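Local atomic coordinates of GMP reductase (Trypanosoma brucei brucei, PDB entry 6JIG), a protein that probably catalyses the NADPH-dependent reductive deamination of GMP to IMP, and binds guanine nucleotides at its CBS domains. Residues Val33-Arg38 / Ser453-Ser458; Cys129-Asn134 / Asn193-Gly198; Asp254-Asp259 / Lys273-Asp278. The protein carries 1 engineered substitution. One frame throughout, in Å; residues are numbered along the deposited sequence.

In the fold
All three contacts belong to one IMPDH/GMPR chain. Contact 3 joins a strand of the closed eight-stranded barrel to the helix that follows it. Its V258 side chain is about 12 Å from a bound GMP and from the side chain of D351, which binds GMP in the catalytic domain. Contact 1 packs a loop before strand 37-40 on helix 440-457. It is away from the annotated sites, yet the same strand reaches contact 3, where V255 touches L39 and S40. The nearest atoms of contacts 1 and 3 are about 9 Å apart. Contact 2, in the CBS pair, touches a second GMP. Its centre is about 45 Å from that of contact 1 and about 38 Å from contact 3's.

Contact 1 of 3, residues Val33-Arg38 / Ser453-Ser458; sequences VNTTTR and SGMSYS
N34 meets M455 through its backbone, while its side-chain OD1 is gripped twice by T36. T36 OG1 donates to N34 OD1 over 2.6 Å, in the carbonyl plane. T36 N donates to N34 OD1 over 2.9 Å, from above that plane. The two bonds tie the N34 side-chain oxygen to T36 and close an Asx turn.
The contact is mostly apolar and rests on M455. Its chain bends at the thioether, with chi3 66°, which brings the methyl CE to the loop. M455 CE lies 3.5 Å from V33 CG1, tight for two carbons. M455 CE is also 3.5 Å from N34 O. M455 SD passes 3.7 Å from V33 CG1. T35 CG2 lies 4.1 Å from M455 SD, and these two side chains meet nearly at right angles. T35 OG1 is turned to S46 O, a hydrogen bond that leaves its methyl for the sulfur. M466 of helix 463-469 also packs on M455. S453 and Y457 reach the second subunit, where Y457 meets H262 of that subunit. The arrangement is a loop with an Asx turn, leading into the hairpin strand 37-40, packed by V33 to T35 on helix 440-457 of the IMPDH/GMPR catalytic domain.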
loop_
_atom_site.group_PDB
_atom_site.type_symbol
_atom_site.label_atom_id
_atom_site.label_comp_id
_atom_site.label_asym_id
_atom_site.label_seq_id
_atom_site.Cartn_x
_atom_site.Cartn_y
_atom_site.Cartn_z
ATOM N N VAL A 33 -10.886 -1.560 -45.724
ATOM C CA VAL A 33 -11.186 -0.383 -44.914
ATOM C C VAL A 33 -10.133 0.687 -45.214
ATOM O O VAL A 33 -8.962 0.527 -44.871
ATOM C CB VAL A 33 -11.214 -0.737 -43.420
ATOM C CG1 VAL A 33 -11.668 0.432 -42.598
ATOM C CG2 VAL A 33 -12.121 -1.953 -43.167
ATOM N N ASN A 34 -10.553 1.781 -45.841
ATOM C CA ASN A 34 -9.666 2.855 -46.274
ATOM C C ASN A 34 -9.677 3.968 -45.232
ATOM O O ASN A 34 -10.752 4.448 -44.869
ATOM C CB ASN A 34 -10.146 3.402 -47.618
ATOM C CG ASN A 34 -9.237 4.444 -48.184
ATOM O OD1 ASN A 34 -9.243 5.592 -47.748
ATOM N ND2 ASN A 34 -8.471 4.066 -49.199
ATOM N N THR A 35 -8.497 4.390 -44.769
ATOM C CA THR A 35 -8.427 5.414 -43.726
ATOM C C THR A 35 -7.984 6.774 -44.238
ATOM O O THR A 35 -7.666 7.644 -43.423
ATOM C CB THR A 35 -7.491 4.989 -42.590
ATOM O OG1 THR A 35 -6.170 4.766 -43.104
ATOM C CG2 THR A 35 -8.013 3.732 -41.886
ATOM N N THR A 36 -7.959 6.997 -45.556
ATOM C CA THR A 36 -7.483 8.283 -46.057
ATOM C C THR A 36 -8.434 9.418 -45.664
ATOM O O THR A 36 -9.653 9.241 -45.589
ATOM C CB THR A 36 -7.295 8.241 -47.581
ATOM O OG1 THR A 36 -8.568 8.110 -48.212
ATOM C CG2 THR A 36 -6.433 7.064 -47.972
ATOM N N THR A 37 -7.868 10.588 -45.389
ATOM C CA THR A 37 -8.638 11.665 -44.782
ATOM C C THR A 37 -8.004 12.992 -45.173
ATOM O O THR A 37 -7.008 13.033 -45.900
ATOM C CB THR A 37 -8.706 11.497 -43.254
ATOM O OG1 THR A 37 -9.713 12.367 -42.725
ATOM C CG2 THR A 37 -7.367 11.857 -42.614
ATOM N N ARG A 38 -8.588 14.084 -44.684
ATOM C CA ARG A 38 -8.069 15.426 -44.906
ATOM C C ARG A 38 -7.594 16.020 -43.589
ATOM O O ARG A 38 -8.317 15.992 -42.582
ATOM C CB ARG A 38 -9.125 16.332 -45.536
ATOM C CG ARG A 38 -9.708 15.772 -46.829
ATOM C CD ARG A 38 -10.365 16.852 -47.668
ATOM N NE ARG A 38 -9.373 17.555 -48.471
ATOM C CZ ARG A 38 -9.086 17.272 -49.741
ATOM N NH1 ARG A 38 -9.724 16.296 -50.383
ATOM N NH2 ARG A 38 -8.152 17.974 -50.370
ATOM N N SER A 453 -10.846 -1.563 -36.938
ATOM C CA SER A 453 -11.814 -2.421 -36.267
ATOM C C SER A 453 -13.084 -1.645 -35.924
ATOM O O SER A 453 -14.197 -2.123 -36.158
ATOM C CB SER A 453 -11.191 -3.039 -35.018
ATOM O OG SER A 453 -12.114 -3.922 -34.397
ATOM N N GLY A 454 -12.940 -0.437 -35.369
ATOM C CA GLY A 454 -14.120 0.369 -35.091
ATOM C C GLY A 454 -14.902 0.715 -36.344
ATOM O O GLY A 454 -16.132 0.723 -36.338
ATOM N N MET A 455 -14.200 1.010 -37.440
ATOM C CA MET A 455 -14.904 1.293 -38.685
ATOM C C MET A 455 -15.710 0.083 -39.138
ATOM O O MET A 455 -16.840 0.221 -39.622
ATOM C CB MET A 455 -13.900 1.734 -39.762
ATOM C CG MET A 455 -13.223 3.074 -39.420
ATOM S SD MET A 455 -11.861 3.476 -40.557
ATOM C CE MET A 455 -12.799 3.686 -42.076
ATOM N N SER A 456 -15.150 -1.110 -38.970
ATOM C CA SER A 456 -15.880 -2.326 -39.310
ATOM C C SER A 456 -17.129 -2.487 -38.448
ATOM O O SER A 456 -18.155 -2.992 -38.919
ATOM C CB SER A 456 -14.966 -3.534 -39.156
ATOM O OG SER A 456 -15.659 -4.723 -39.498
ATOM N N TYR A 457 -17.069 -2.059 -37.180
ATOM C CA TYR A 457 -18.262 -2.167 -36.342
ATOM C C TYR A 457 -19.343 -1.194 -36.786
ATOM O O TYR A 457 -20.535 -1.464 -36.587
ATOM C CB TYR A 457 -17.918 -1.946 -34.869
ATOM C CG TYR A 457 -17.463 -3.196 -34.172
ATOM C CD1 TYR A 457 -18.382 -4.167 -33.786
ATOM C CD2 TYR A 457 -16.114 -3.425 -33.919
ATOM C CE1 TYR A 457 -17.977 -5.310 -33.151
ATOM C CE2 TYR A 457 -15.696 -4.574 -33.288
ATOM C CZ TYR A 457 -16.640 -5.516 -32.905
ATOM O OH TYR A 457 -16.254 -6.666 -32.267
ATOM N N SER A 458 -18.958 -0.069 -37.382
ATOM C CA SER A 458 -19.921 0.876 -37.934
ATOM C C SER A 458 -20.328 0.525 -39.357
ATOM O O SER A 458 -21.130 1.257 -39.950
ATOM C CB SER A 458 -19.358 2.313 -37.906
ATOM O OG SER A 458 -19.474 2.889 -36.595
#

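Contact 2 of 3, residues Cys129-Asn134 / Asn193-Gly198; sequences CLLVVN and NVPIVG. With 5GP (guanosine-5'-monophosphate), chain C.
C129 and N193 meet through their side chains, at the tighter end of this contact between two strands. C129 SG lies over the face of the N193 amide, nearest its oxygen, with C129 SG to N193 OD1 3.6 Å. The sulfur sits between the backbone N and the carbonyl carbon of its own residue, chi1 87°. This torsion turns it to both N193 and the bound GMP. C129 SG is 3.3 Å from N2 of GMP, and C129 CB is 4.0 Å from the same N2. The main chain of C129 takes part too. GMP N2 donates a weak hydrogen bond to C129 O, 3.3 Å long and bent to 129° at the hydrogen. Solvent reaches the contact at this end, where N193 is partly exposed.
The other end is looser, but it is buried and wholly apolar. L131 CD2 approaches P195 CB at 4.2 Å, methyl to ring carbon. L203 of strand 203-208 and L141 of strand 141-146 both touch L131 and P195.
Strand 129-133 belongs to the first CBS motif and strand 193-197 to the second. Their sheets differ, and the strands face each other by side chains, with the CA atoms of C129 and N193 8.5 Å apart. The GMP is also held by R93, A94, R103, S210 and D211. C129 binds GTP as well as GMP. The weak bond to C129 O, with the sulfur only in contact, is consistent with a modest part for C129 in reading the guanine amino group at this regulatory site.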
loop_
_atom_site.group_PDB
_atom_site.type_symbol
_atom_site.label_atom_id
_atom_site.label_comp_id
_atom_site.label_asym_id
_atom_site.label_seq_id
_atom_site.Cartn_x
_atom_site.Cartn_y
_atom_site.Cartn_z
ATOM N N CYS A 129 26.403 9.436 -49.619
ATOM C CA CYS A 129 27.424 9.673 -50.612
ATOM C C CYS A 129 27.702 11.164 -50.674
ATOM O O CYS A 129 26.895 11.991 -50.238
ATOM C CB CYS A 129 27.006 9.073 -51.969
ATOM S SG CYS A 129 26.012 10.135 -53.004
ATOM N N LEU A 130 28.896 11.500 -51.145
ATOM C CA LEU A 130 29.273 12.868 -51.450
ATOM C C LEU A 130 29.717 12.912 -52.901
ATOM O O LEU A 130 30.470 12.043 -53.350
ATOM C CB LEU A 130 30.417 13.367 -50.547
ATOM C CG LEU A 130 30.297 13.215 -49.029
ATOM C CD1 LEU A 130 31.628 13.572 -48.358
ATOM C CD2 LEU A 130 29.165 14.084 -48.480
ATOM N N LEU A 131 29.240 13.907 -53.643
ATOM C CA LEU A 131 29.680 14.089 -55.019
ATOM C C LEU A 131 30.974 14.892 -55.015
ATOM O O LEU A 131 31.076 15.915 -54.333
ATOM C CB LEU A 131 28.592 14.771 -55.850
ATOM C CG LEU A 131 27.391 13.815 -55.820
ATOM C CD1 LEU A 131 26.047 14.529 -55.764
ATOM C CD2 LEU A 131 27.448 12.790 -56.953
ATOM N N VAL A 132 31.969 14.402 -55.743
ATOM C CA VAL A 132 33.265 15.066 -55.821
ATOM C C VAL A 132 33.207 16.079 -56.955
ATOM O O VAL A 132 32.897 15.725 -58.097
ATOM C CB VAL A 132 34.398 14.052 -56.038
ATOM C CG1 VAL A 132 35.749 14.752 -55.990
ATOM C CG2 VAL A 132 34.322 12.961 -54.985
ATOM N N VAL A 133 33.482 17.343 -56.638
ATOM C CA VAL A 133 33.402 18.430 -57.601
ATOM C C VAL A 133 34.689 19.243 -57.533
ATOM O O VAL A 133 35.435 19.194 -56.551
ATOM C CB VAL A 133 32.177 19.345 -57.366
ATOM C CG1 VAL A 133 30.863 18.535 -57.428
ATOM C CG2 VAL A 133 32.307 20.084 -56.044
ATOM N N ASN A 134 34.936 20.014 -58.595
ATOM C CA ASN A 134 36.212 20.720 -58.698
ATOM C C ASN A 134 36.314 21.849 -57.679
ATOM O O ASN A 134 37.363 22.024 -57.044
ATOM C CB ASN A 134 36.421 21.225 -60.130
ATOM C CG ASN A 134 35.487 22.355 -60.502
ATOM O OD1 ASN A 134 34.389 22.482 -59.954
ATOM N ND2 ASN A 134 35.914 23.182 -61.446
ATOM N N ASN A 193 23.345 5.653 -57.685
ATOM C CA ASN A 193 23.326 7.105 -57.660
ATOM C C ASN A 193 23.359 7.607 -59.091
ATOM O O ASN A 193 24.224 7.202 -59.873
ATOM C CB ASN A 193 24.514 7.669 -56.882
ATOM C CG ASN A 193 24.386 7.451 -55.391
ATOM O OD1 ASN A 193 23.567 8.082 -54.738
ATOM N ND2 ASN A 193 25.208 6.556 -54.843
ATOM N N VAL A 194 22.420 8.482 -59.429
ATOM C CA VAL A 194 22.398 9.156 -60.720
ATOM C C VAL A 194 22.372 10.657 -60.465
ATOM O O VAL A 194 21.322 11.234 -60.169
ATOM C CB VAL A 194 21.196 8.714 -61.574
ATOM C CG1 VAL A 194 21.147 9.511 -62.875
ATOM C CG2 VAL A 194 21.270 7.220 -61.868
ATOM N N PRO A 195 23.516 11.321 -60.539
ATOM C CA PRO A 195 23.515 12.784 -60.513
ATOM C C PRO A 195 22.903 13.348 -61.787
ATOM O O PRO A 195 22.976 12.748 -62.863
ATOM C CB PRO A 195 25.000 13.141 -60.403
ATOM C CG PRO A 195 25.706 11.956 -60.937
ATOM C CD PRO A 195 24.875 10.763 -60.639
ATOM N N ILE A 196 22.265 14.503 -61.642
ATOM C CA ILE A 196 21.744 15.277 -62.760
ATOM C C ILE A 196 22.647 16.488 -62.919
ATOM O O ILE A 196 22.816 17.268 -61.974
ATOM C CB ILE A 196 20.286 15.708 -62.530
ATOM C CG1 ILE A 196 19.431 14.529 -62.059
ATOM C CG2 ILE A 196 19.719 16.403 -63.786
ATOM C CD1 ILE A 196 19.384 13.371 -63.019
ATOM N N VAL A 197 23.240 16.648 -64.102
ATOM C CA VAL A 197 24.149 17.759 -64.335
ATOM C C VAL A 197 23.590 18.662 -65.427
ATOM O O VAL A 197 22.693 18.287 -66.187
ATOM C CB VAL A 197 25.571 17.295 -64.711
ATOM C CG1 VAL A 197 26.213 16.556 -63.557
ATOM C CG2 VAL A 197 25.528 16.438 -65.954
ATOM N N GLY A 198 24.152 19.864 -65.502
ATOM C CA GLY A 198 23.768 20.837 -66.501
ATOM C C GLY A 198 24.527 20.657 -67.803
ATOM O O GLY A 198 25.221 19.663 -68.027
HETATM P P 5GP C . 21.924 6.569 -48.443
HETATM O O1P 5GP C . 21.646 5.392 -49.349
HETATM O O2P 5GP C . 22.623 7.732 -49.116
HETATM O O3P 5GP C . 22.284 6.255 -47.003
HETATM O "O5'" 5GP C . 20.513 7.266 -48.281
HETATM C "C5'" 5GP C . 20.367 8.576 -48.779
HETATM C "C4'" 5GP C . 19.180 9.262 -48.183
HETATM O "O4'" 5GP C . 19.622 10.572 -47.716
HETATM C "C3'" 5GP C . 18.087 9.513 -49.217
HETATM O "O3'" 5GP C . 16.791 9.427 -48.623
HETATM C "C2'" 5GP C . 18.394 10.936 -49.675
HETATM O "O2'" 5GP C . 17.318 11.637 -50.258
HETATM C "C1'" 5GP C . 18.885 11.577 -48.377
HETATM N N9 5GP C . 19.742 12.734 -48.627
HETATM C C8 5GP C . 19.403 14.000 -48.336
HETATM N N7 5GP C . 20.378 14.829 -48.749
HETATM C C5 5GP C . 21.335 14.073 -49.341
HETATM C C6 5GP C . 22.546 14.386 -49.942
HETATM O O6 5GP C . 22.920 15.576 -50.007
HETATM N N1 5GP C . 23.302 13.405 -50.449
HETATM C C2 5GP C . 22.914 12.122 -50.380
HETATM N N2 5GP C . 23.724 11.171 -50.915
HETATM N N3 5GP C . 21.730 11.776 -49.788
HETATM C C4 5GP C . 20.929 12.744 -49.266
#

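Contact 3 of 3, residues Asp254-Asp259 / Lys273-Asp278; sequences DVLVVD and KRLKGD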
loop_
_atom_site.group_PDB
_atom_site.type_symbol
_atom_site.label_atom_id
_atom_site.label_comp_id
_atom_site.label_asym_id
_atom_site.label_seq_id
_atom_site.Cartn_x
_atom_site.Cartn_y
_atom_site.Cartn_z
ATOM N N ASP A 254 4.417 22.614 -44.905
ATOM C CA ASP A 254 3.302 22.289 -45.777
ATOM C C ASP A 254 1.973 22.826 -45.266
ATOM O O ASP A 254 1.051 23.030 -46.066
ATOM C CB ASP A 254 3.226 20.774 -45.956
ATOM C CG ASP A 254 4.460 20.225 -46.633
ATOM O OD1 ASP A 254 4.629 20.537 -47.832
ATOM O OD2 ASP A 254 5.275 19.520 -45.976
ATOM N N VAL A 255 1.858 23.040 -43.953
ATOM C CA VAL A 255 0.718 23.710 -43.333
ATOM C C VAL A 255 1.243 24.471 -42.132
ATOM O O VAL A 255 2.271 24.115 -41.543
ATOM C CB VAL A 255 -0.410 22.746 -42.871
ATOM C CG1 VAL A 255 -1.056 22.051 -44.038
ATOM C CG2 VAL A 255 0.126 21.713 -41.883
ATOM N N LEU A 256 0.531 25.521 -41.765
ATOM C CA LEU A 256 0.795 26.230 -40.525
ATOM C C LEU A 256 -0.362 25.987 -39.566
ATOM O O LEU A 256 -1.519 25.886 -39.984
ATOM C CB LEU A 256 0.942 27.734 -40.758
ATOM C CG LEU A 256 2.150 28.176 -41.581
ATOM C CD1 LEU A 256 2.056 29.662 -41.850
ATOM C CD2 LEU A 256 3.438 27.833 -40.850
ATOM N N VAL A 257 -0.052 25.914 -38.276
ATOM C CA VAL A 257 -1.072 25.709 -37.250
ATOM C C VAL A 257 -0.997 26.872 -36.272
ATOM O O VAL A 257 -0.048 26.965 -35.485
ATOM C CB VAL A 257 -0.904 24.370 -36.520
ATOM C CG1 VAL A 257 -2.018 24.197 -35.468
ATOM C CG2 VAL A 257 -0.871 23.202 -37.520
ATOM N N VAL A 258 -1.996 27.750 -36.314
ATOM C CA VAL A 258 -2.157 28.796 -35.307
ATOM C C VAL A 258 -2.703 28.131 -34.055
ATOM O O VAL A 258 -3.803 27.577 -34.080
ATOM C CB VAL A 258 -3.112 29.895 -35.788
ATOM C CG1 VAL A 258 -3.318 30.920 -34.686
ATOM C CG2 VAL A 258 -2.585 30.539 -37.036
ATOM N N ASP A 259 -1.952 28.196 -32.955
ATOM C CA ASP A 259 -2.276 27.373 -31.791
ATOM C C ASP A 259 -2.166 28.211 -30.530
ATOM O O ASP A 259 -1.059 28.553 -30.102
ATOM C CB ASP A 259 -1.367 26.144 -31.709
ATOM C CG ASP A 259 -1.900 25.094 -30.734
ATOM O OD1 ASP A 259 -2.891 25.380 -30.028
ATOM O OD2 ASP A 259 -1.334 23.990 -30.656
ATOM N N LYS A 273 -6.473 35.834 -40.225
ATOM C CA LYS A 273 -6.681 36.813 -41.289
ATOM C C LYS A 273 -5.353 37.346 -41.816
ATOM O O LYS A 273 -5.182 37.511 -43.029
ATOM C CB LYS A 273 -7.555 37.960 -40.785
ATOM C CG LYS A 273 -9.032 37.599 -40.647
ATOM C CD LYS A 273 -9.838 38.789 -40.126
ATOM C CE LYS A 273 -11.338 38.488 -40.119
ATOM N NZ LYS A 273 -12.129 39.494 -39.336
ATOM N N ARG A 274 -4.403 37.614 -40.917
ATOM C CA ARG A 274 -3.094 38.103 -41.340
ATOM C C ARG A 274 -2.364 37.074 -42.190
ATOM O O ARG A 274 -1.732 37.422 -43.197
ATOM C CB ARG A 274 -2.257 38.473 -40.118
ATOM C CG ARG A 274 -0.984 39.233 -40.432
ATOM C CD ARG A 274 -0.614 40.172 -39.277
ATOM N NE ARG A 274 -0.720 39.497 -37.987
ATOM C CZ ARG A 274 -1.618 39.780 -37.041
ATOM N NH1 ARG A 274 -2.509 40.752 -37.219
ATOM N NH2 ARG A 274 -1.624 39.081 -35.910
ATOM N N LEU A 275 -2.440 35.799 -41.800
ATOM C CA LEU A 275 -1.745 34.750 -42.533
ATOM C C LEU A 275 -2.364 34.526 -43.907
ATOM O O LEU A 275 -1.645 34.282 -44.884
ATOM C CB LEU A 275 -1.751 33.451 -41.722
ATOM C CG LEU A 275 -0.881 33.512 -40.463
ATOM C CD1 LEU A 275 -1.198 32.333 -39.556
ATOM C CD2 LEU A 275 0.601 33.526 -40.830
ATOM N N LYS A 276 -3.691 34.594 -44.009
ATOM C CA LYS A 276 -4.310 34.453 -45.320
ATOM C C LYS A 276 -4.097 35.700 -46.166
ATOM O O LYS A 276 -4.147 35.616 -47.397
ATOM C CB LYS A 276 -5.816 34.165 -45.200
ATOM C CG LYS A 276 -6.201 32.895 -44.416
ATOM C CD LYS A 276 -5.764 31.613 -45.127
ATOM C CE LYS A 276 -6.818 31.084 -46.084
ATOM N NZ LYS A 276 -6.285 29.927 -46.842
ATOM N N GLY A 277 -3.850 36.847 -45.532
ATOM C CA GLY A 277 -3.708 38.094 -46.261
ATOM C C GLY A 277 -2.327 38.380 -46.810
ATOM O O GLY A 277 -2.183 39.301 -47.621
ATOM N N ASP A 278 -1.311 37.622 -46.390
ATOM C CA ASP A 278 0.056 37.846 -46.832
ATOM C C ASP A 278 0.460 36.769 -47.822
ATOM O O ASP A 278 0.396 35.577 -47.478
ATOM C CB ASP A 278 1.008 37.845 -45.642
ATOM C CG ASP A 278 2.371 38.443 -45.971
ATOM O OD1 ASP A 278 2.987 38.032 -46.971
ATOM O OD2 ASP A 278 2.834 39.324 -45.217
#
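L256 and V258 of the strand pack on L275 of the helix in a beta-alpha-beta unit of the TIM barrel. Strand 255-259 runs into helix 266-277, and the chain then returns to the barrel along strand 285-291.
The packing across the contact is purely apolar. L256 and V258 lie two residues apart and so turn the same way, towards the helix, while V257 between them points away from it. L275 is the single helix residue that answers. Its CG stands anti to the carbonyl carbon, chi1 -69°, which sends the forked end to the strand. One methyl goes to each strand residue. The CA atoms of L256 and L275 are 9.1 Å apart, a span the two leucine side chains reach across. Helix 239-251 closes in on L275 with M242 and A245, and I286 of strand 285-291 also touches L275.
The backbone bonds of the strand belong to the barrel sheet, with V257 paired to A233 on one neighbouring strand and L256 to D285 and I287 on the other.
Charges lie at the margins: K276 forms a salt bridge with D306, while D259, predicted to bind NAD(+), pairs with K309 and also accepts from N53.
The two methyl contacts are unequal. L256 CD1 stands 4.3 Å from L275 CD2. V258 CG2 presses L275 CD1 at 3.4 Å, tighter than usual for two carbons.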